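Local coordinates for Moesin/ezrin/radixin homolog 2 (Drosophila melanogaster, PDB 7EDR), which is the fly Merlin, a FERM-domain protein that probably acts as a membrane-associated scaffold in growth-control signalling, at residues Y204-F209 with N229-R234; T259-L262 with S268-I271; F272-Q275 with I279-M282. All blocks are in the same frame, centred on the assembly; numbering follows the deposited sequence.

Contact 1: residues Y204-F209 with N229-R234; sequences YGVNYF and NIYDER
The phenol oxygen of Tyr231 is met from two directions, by an amide of its own strand and by the methyls of Val206. Asn229 ND2 donates to Tyr231 OH at 3.1 Å, with an angle of 155° at the hydrogen. The oxygen is tilted a little from the amide plane. Asn229 OD1 is bonded in turn to the hydroxyl of Thr242, so both ends of this amide are engaged. Across the contact, Val206 CG1 lies 3.8 Å from Tyr231 OH, and Val206 CG2 is close by. Val206 and Tyr231 reach toward each other.

The side chain of Tyr208 runs roughly perpendicular to that of Tyr231. Its CE1 sits over one face of the Tyr231 ring, toward the rim, 3.5 Å from Tyr231 CE1. The planes are 42° apart and the centroids 5.1 Å, so the pair is oblique. With Val206 CG1 anti to the backbone N (chi1 -175°), this methyl also covers one face of the Tyr208 ring and is common to both tyrosines. The polar end of Tyr208 goes elsewhere: its OH bonds to the carbonyl of Lys236, whose amine makes a cation-pi contact with the ring.

Strands 207-212 and 227-232 are not neighbours. Strand 218-223 runs between them in the antiparallel sheet of the PH-like FERM subdomain, and Trp220 on it touches both tyrosines. No hydrogen bond joins the two segments. The contact is thus apolar and aromatic, and it is the amide of Asn229 that gives the Tyr231 hydroxyl a polar partner beside the Val206 methyls.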
# COMPACT_ATOMS: atom_id res chain seq x y z
N TYR C 204 -17.26 3.16 -23.45
CA TYR C 204 -16.35 2.13 -22.97
C TYR C 204 -16.77 1.65 -21.59
O TYR C 204 -17.09 2.45 -20.71
CB TYR C 204 -14.93 2.66 -22.93
CG TYR C 204 -13.92 1.75 -22.28
CD1 TYR C 204 -13.63 1.87 -20.92
CD2 TYR C 204 -13.24 0.79 -23.02
CE1 TYR C 204 -12.68 1.05 -20.31
CE2 TYR C 204 -12.29 -0.03 -22.43
CZ TYR C 204 -12.02 0.11 -21.07
OH TYR C 204 -11.08 -0.70 -20.47
N GLY C 205 -16.80 0.33 -21.42
CA GLY C 205 -17.14 -0.25 -20.14
C GLY C 205 -18.53 0.06 -19.61
O GLY C 205 -18.72 0.08 -18.39
N VAL C 206 -19.51 0.29 -20.48
CA VAL C 206 -20.88 0.51 -20.05
C VAL C 206 -21.71 -0.68 -20.50
O VAL C 206 -21.80 -0.97 -21.70
CB VAL C 206 -21.46 1.81 -20.63
CG1 VAL C 206 -22.84 2.06 -20.04
CG2 VAL C 206 -20.54 2.98 -20.35
N ASN C 207 -22.34 -1.36 -19.56
CA ASN C 207 -23.34 -2.35 -19.90
C ASN C 207 -24.68 -1.63 -19.94
O ASN C 207 -25.11 -1.08 -18.92
CB ASN C 207 -23.35 -3.50 -18.89
CG ASN C 207 -21.94 -4.06 -18.62
OD1 ASN C 207 -21.46 -4.91 -19.36
ND2 ASN C 207 -21.29 -3.58 -17.55
N TYR C 208 -25.30 -1.59 -21.12
CA TYR C 208 -26.56 -0.88 -21.34
C TYR C 208 -27.76 -1.83 -21.25
O TYR C 208 -27.73 -2.94 -21.77
CB TYR C 208 -26.58 -0.22 -22.72
CG TYR C 208 -25.59 0.90 -22.92
CD1 TYR C 208 -25.96 2.22 -22.69
CD2 TYR C 208 -24.29 0.63 -23.35
CE1 TYR C 208 -25.08 3.25 -22.88
CE2 TYR C 208 -23.39 1.66 -23.54
CZ TYR C 208 -23.79 2.97 -23.30
OH TYR C 208 -22.90 4.01 -23.47
N PHE C 209 -28.83 -1.36 -20.61
CA PHE C 209 -30.06 -2.12 -20.55
C PHE C 209 -31.23 -1.16 -20.67
O PHE C 209 -31.17 -0.04 -20.15
CB PHE C 209 -30.19 -2.95 -19.27
CG PHE C 209 -29.01 -3.84 -19.03
CD1 PHE C 209 -29.01 -5.14 -19.49
CD2 PHE C 209 -27.89 -3.35 -18.37
CE1 PHE C 209 -27.92 -5.95 -19.29
CE2 PHE C 209 -26.81 -4.14 -18.17
CZ PHE C 209 -26.82 -5.46 -18.63
N ASN C 229 -25.30 4.64 -14.47
CA ASN C 229 -25.63 5.75 -15.33
C ASN C 229 -27.06 5.59 -15.84
O ASN C 229 -27.54 4.48 -16.06
CB ASN C 229 -24.67 5.84 -16.51
CG ASN C 229 -23.26 6.13 -16.08
OD1 ASN C 229 -23.03 6.54 -14.95
ND2 ASN C 229 -22.31 5.95 -16.99
N ILE C 230 -27.73 6.72 -16.03
CA ILE C 230 -29.06 6.75 -16.62
C ILE C 230 -28.96 7.56 -17.90
O ILE C 230 -28.45 8.68 -17.90
CB ILE C 230 -30.09 7.35 -15.64
CG1 ILE C 230 -30.16 6.50 -14.38
CG2 ILE C 230 -31.47 7.46 -16.29
CD1 ILE C 230 -30.47 5.04 -14.64
N TYR C 231 -29.40 6.96 -19.01
CA TYR C 231 -29.32 7.62 -20.30
C TYR C 231 -30.71 7.84 -20.88
O TYR C 231 -31.64 7.05 -20.64
CB TYR C 231 -28.51 6.83 -21.34
CG TYR C 231 -27.07 6.58 -20.98
CD1 TYR C 231 -26.70 5.44 -20.26
CD2 TYR C 231 -26.07 7.47 -21.38
CE1 TYR C 231 -25.38 5.19 -19.94
CE2 TYR C 231 -24.74 7.23 -21.06
CZ TYR C 231 -24.42 6.09 -20.34
OH TYR C 231 -23.12 5.82 -20.01
N ASP C 232 -30.81 8.89 -21.68
CA ASP C 232 -31.99 9.08 -22.51
C ASP C 232 -32.05 7.99 -23.57
O ASP C 232 -31.03 7.46 -24.01
CB ASP C 232 -31.97 10.45 -23.17
CG ASP C 232 -33.31 10.85 -23.69
OD1 ASP C 232 -33.75 10.25 -24.70
OD2 ASP C 232 -33.93 11.75 -23.08
N GLU C 233 -33.28 7.67 -24.00
CA GLU C 233 -33.48 6.60 -24.96
C GLU C 233 -32.63 6.78 -26.21
O GLU C 233 -32.16 5.80 -26.80
CB GLU C 233 -34.95 6.52 -25.34
CG GLU C 233 -35.28 5.36 -26.27
CD GLU C 233 -36.64 5.51 -26.94
OE1 GLU C 233 -37.32 6.54 -26.71
OE2 GLU C 233 -37.02 4.59 -27.69
N ARG C 234 -32.37 8.03 -26.61
CA ARG C 234 -31.73 8.32 -27.89
C ARG C 234 -30.34 8.91 -27.75
O ARG C 234 -29.77 9.36 -28.75
CB ARG C 234 -32.59 9.27 -28.72
CG ARG C 234 -34.04 8.87 -28.76
CD ARG C 234 -34.86 9.73 -29.71
NE ARG C 234 -36.24 9.25 -29.80
CZ ARG C 234 -36.60 8.06 -30.28
NH1 ARG C 234 -35.68 7.21 -30.74
NH2 ARG C 234 -37.89 7.72 -30.31

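Contact 2: residues T259-L262 with S268-I271; sequences TIRL and SNFI
Asn269, opposite Arg261, leads into the second arm of a beta hairpin in the PH-like subdomain of the FERM fold. Its CA makes a CH...O contact with Ile260 O at 3.5 Å. Its side chain runs alongside that of Arg261, with ND2 3.5 Å from Arg261 CD. Asn269 OD1 accepts from a water at 2.8 Å, and the same water accepts from Leu262 N, bridging the arms beyond the last direct backbone bond.

Phe270 forms an antiparallel hydrogen-bonded pair with Ile260. Phe270 N donates to Ile260 O at 3.2 Å, and Ile260 N to Phe270 O at 3.1 Å. With CG between the backbone N and the carbonyl carbon (chi1 72°), the Phe270 ring lies against Ile260. Ile260 CB is over one face, 4.0 Å from the centroid in a CH-pi contact, while Leu262 CD2 comes to the edge. The ring also stacks on Phe243 and meets an aromatic side chain of another protein's chain.

Ile271 and Thr259 form an antiparallel non-hydrogen-bonded pair. Their side chains share one face of the sheet, and Ile271 CD1 rests 3.7 Å from Thr259 CG2.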
# COMPACT_ATOMS: atom_id res chain seq x y z
N THR C 259 -35.62 -2.19 -7.40
CA THR C 259 -35.58 -1.23 -6.32
C THR C 259 -34.13 -0.96 -5.94
O THR C 259 -33.36 -1.89 -5.71
CB THR C 259 -36.35 -1.72 -5.09
OG1 THR C 259 -37.69 -2.06 -5.47
CG2 THR C 259 -36.36 -0.62 -4.03
N ILE C 260 -33.78 0.32 -5.87
CA ILE C 260 -32.43 0.75 -5.55
C ILE C 260 -32.50 1.64 -4.33
O ILE C 260 -33.17 2.69 -4.36
CB ILE C 260 -31.77 1.48 -6.73
CG1 ILE C 260 -31.39 0.44 -7.79
CG2 ILE C 260 -30.55 2.27 -6.25
CD1 ILE C 260 -31.08 1.05 -9.09
N ARG C 261 -31.84 1.22 -3.25
CA ARG C 261 -31.78 1.98 -2.02
C ARG C 261 -30.41 2.64 -1.92
O ARG C 261 -29.39 2.00 -2.20
CB ARG C 261 -32.03 1.08 -0.81
CG ARG C 261 -33.17 0.09 -1.03
CD ARG C 261 -33.86 -0.35 0.27
NE ARG C 261 -33.09 -1.35 1.01
CZ ARG C 261 -32.21 -1.07 1.98
NH1 ARG C 261 -31.56 -2.07 2.59
NH2 ARG C 261 -31.98 0.19 2.36
N LEU C 262 -30.40 3.90 -1.54
CA LEU C 262 -29.17 4.66 -1.41
C LEU C 262 -28.68 4.65 0.03
O LEU C 262 -29.45 4.44 0.97
CB LEU C 262 -29.39 6.10 -1.88
CG LEU C 262 -29.92 6.22 -3.31
CD1 LEU C 262 -30.15 7.66 -3.59
CD2 LEU C 262 -28.93 5.67 -4.30
N SER C 268 -35.18 8.87 -0.61
CA SER C 268 -36.07 7.74 -0.82
C SER C 268 -35.55 6.84 -1.94
O SER C 268 -34.73 7.26 -2.77
CB SER C 268 -37.50 8.21 -1.12
OG SER C 268 -37.59 8.78 -2.42
N ASN C 269 -36.02 5.60 -1.93
CA ASN C 269 -35.67 4.64 -2.97
C ASN C 269 -36.13 5.15 -4.33
O ASN C 269 -37.05 5.97 -4.44
CB ASN C 269 -36.31 3.28 -2.69
CG ASN C 269 -35.93 2.73 -1.33
OD1 ASN C 269 -35.16 3.34 -0.58
ND2 ASN C 269 -36.47 1.55 -1.01
N PHE C 270 -35.49 4.65 -5.38
CA PHE C 270 -35.99 4.89 -6.72
C PHE C 270 -36.10 3.56 -7.46
O PHE C 270 -35.43 2.58 -7.13
CB PHE C 270 -35.14 5.91 -7.48
CG PHE C 270 -33.79 5.42 -7.92
CD1 PHE C 270 -33.63 4.77 -9.13
CD2 PHE C 270 -32.67 5.72 -7.16
CE1 PHE C 270 -32.38 4.37 -9.56
CE2 PHE C 270 -31.42 5.33 -7.58
CZ PHE C 270 -31.27 4.65 -8.78
N ILE C 271 -37.02 3.55 -8.42
CA ILE C 271 -37.53 2.33 -9.03
C ILE C 271 -37.38 2.44 -10.54
O ILE C 271 -37.42 3.54 -11.10
CB ILE C 271 -39.00 2.08 -8.61
CG1 ILE C 271 -39.09 1.20 -7.36
CG2 ILE C 271 -39.86 1.48 -9.72
CD1 ILE C 271 -38.37 1.71 -6.14
O HOH W 1 -33.06 5.24 -0.37

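Contact 3: residues F272-Q275 with I279-M282; sequences FYSQ and INKM
Asn280 ND2 donates to the carbonyl oxygen of Ser274 at 3.1 Å, and this bond carries the contact. The oxygen is close to the amide plane, but the nitrogen stands 38° out of the carbonyl plane, off the lone pairs. At the other end of the amide, Ser274 OG is placed to donate to Asn280 OD1. The modelled 2.5 Å between Ser274 OG and Asn280 OD1 is shorter than a normal bond, so this second link is doubtful in detail.

Two conformations set the groups against each other. In Ser274 the hydroxyl is roughly anti to the backbone N (chi1 160°), which keeps OG beside the carbonyl carbon. In Asn280 CG is anti to the carbonyl carbon (chi1 -74°), and OD1 nearly eclipses CA. The amide is therefore presented with its oxygen toward the hydroxyl and its nitrogen at the serine carbonyl.

In the PH-like fold the last strand runs into a C-terminal helix that packs against the sheets. Here strand 270-273 is followed closely by helix 277-297, and Asn280 belongs to the first turn of that helix. The bond from its ND2 ties the start of the helix back to Ser274. Ser274 is also held by a backbone bond with Lys256, and Asn280 ND2 has a second, weak bond to the carbonyl of Asp255.

Ile279 adds a lesser contact. Its CB is directed at Ser274, and CG2 lies 4.0 Å from Ser274 OG. The longer branch, ending in CD1, leads away.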
# COMPACT_ATOMS: atom_id res chain seq x y z
N PHE C 272 -37.18 1.31 -11.20
CA PHE C 272 -37.27 1.30 -12.65
C PHE C 272 -37.68 -0.10 -13.07
O PHE C 272 -37.58 -1.05 -12.29
CB PHE C 272 -35.97 1.75 -13.31
CG PHE C 272 -34.80 0.84 -13.03
CD1 PHE C 272 -34.64 -0.36 -13.73
CD2 PHE C 272 -33.85 1.19 -12.08
CE1 PHE C 272 -33.56 -1.20 -13.48
CE2 PHE C 272 -32.77 0.35 -11.83
CZ PHE C 272 -32.62 -0.84 -12.52
N TYR C 273 -38.17 -0.21 -14.29
CA TYR C 273 -38.67 -1.49 -14.76
C TYR C 273 -37.79 -2.03 -15.86
O TYR C 273 -37.25 -1.27 -16.69
CB TYR C 273 -40.12 -1.36 -15.24
CG TYR C 273 -41.05 -0.99 -14.11
CD1 TYR C 273 -41.32 0.35 -13.82
CD2 TYR C 273 -41.63 -1.96 -13.32
CE1 TYR C 273 -42.16 0.70 -12.77
CE2 TYR C 273 -42.48 -1.63 -12.27
CZ TYR C 273 -42.75 -0.30 -12.00
OH TYR C 273 -43.59 0.02 -10.94
N SER C 274 -37.62 -3.34 -15.85
CA SER C 274 -36.80 -4.03 -16.84
C SER C 274 -37.49 -5.35 -17.13
O SER C 274 -37.75 -6.12 -16.20
CB SER C 274 -35.37 -4.23 -16.33
OG SER C 274 -34.71 -5.25 -17.05
N GLN C 275 -37.77 -5.62 -18.40
CA GLN C 275 -38.87 -6.51 -18.76
C GLN C 275 -38.50 -7.98 -18.89
O GLN C 275 -39.41 -8.79 -19.06
CB GLN C 275 -39.53 -6.06 -20.07
CG GLN C 275 -40.10 -4.66 -20.02
CD GLN C 275 -41.15 -4.52 -18.95
OE1 GLN C 275 -41.91 -5.47 -18.67
NE2 GLN C 275 -41.19 -3.35 -18.31
N ILE C 279 -32.36 -11.04 -17.97
CA ILE C 279 -31.61 -9.79 -17.98
C ILE C 279 -31.53 -9.18 -16.59
O ILE C 279 -30.53 -8.53 -16.25
CB ILE C 279 -32.26 -8.80 -18.98
CG1 ILE C 279 -32.03 -9.27 -20.42
CG2 ILE C 279 -31.73 -7.38 -18.77
CD1 ILE C 279 -30.56 -9.37 -20.79
N ASN C 280 -32.55 -9.40 -15.75
CA ASN C 280 -32.56 -8.77 -14.44
C ASN C 280 -31.55 -9.42 -13.51
O ASN C 280 -30.88 -8.74 -12.74
CB ASN C 280 -33.96 -8.81 -13.86
CG ASN C 280 -34.87 -7.81 -14.52
OD1 ASN C 280 -34.44 -7.08 -15.42
ND2 ASN C 280 -36.13 -7.79 -14.11
N LYS C 281 -31.43 -10.74 -13.59
CA LYS C 281 -30.37 -11.41 -12.86
C LYS C 281 -29.00 -10.93 -13.33
O LYS C 281 -28.09 -10.72 -12.51
CB LYS C 281 -30.52 -12.93 -13.01
CG LYS C 281 -29.55 -13.70 -12.18
CD LYS C 281 -29.65 -13.29 -10.71
CE LYS C 281 -28.46 -13.81 -9.92
NZ LYS C 281 -28.20 -15.26 -10.21
N MET C 282 -28.82 -10.74 -14.65
CA MET C 282 -27.55 -10.25 -15.18
C MET C 282 -27.27 -8.83 -14.70
O MET C 282 -26.11 -8.46 -14.50
CB MET C 282 -27.55 -10.28 -16.71
CG MET C 282 -27.97 -11.59 -17.31
SD MET C 282 -26.86 -12.91 -16.80
CE MET C 282 -25.77 -12.91 -18.23

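How the contacts relate
The three contacts sit in the PH-like subdomain and follow one another along the chain. Contacts 2 and 3 share strand 270-273, and their centres are about 15 Å apart. They touch where Ile260 CD1 meets Phe272 CE2 at 3.3 Å. Contact 3 joins contact 1 through the helix: Phe209 CD1 is 3.6 Å from Ile279 CG2, with the centres about 14 Å apart. Contacts 1 and 2 belong to different sheets. Their centres are about 19 Å apart and their nearest atoms about 5 Å, without touching. Helix 277-297 and strand 270-273 therefore connect them by way of contact 3. A chain of another protein packs on residues from all three contacts.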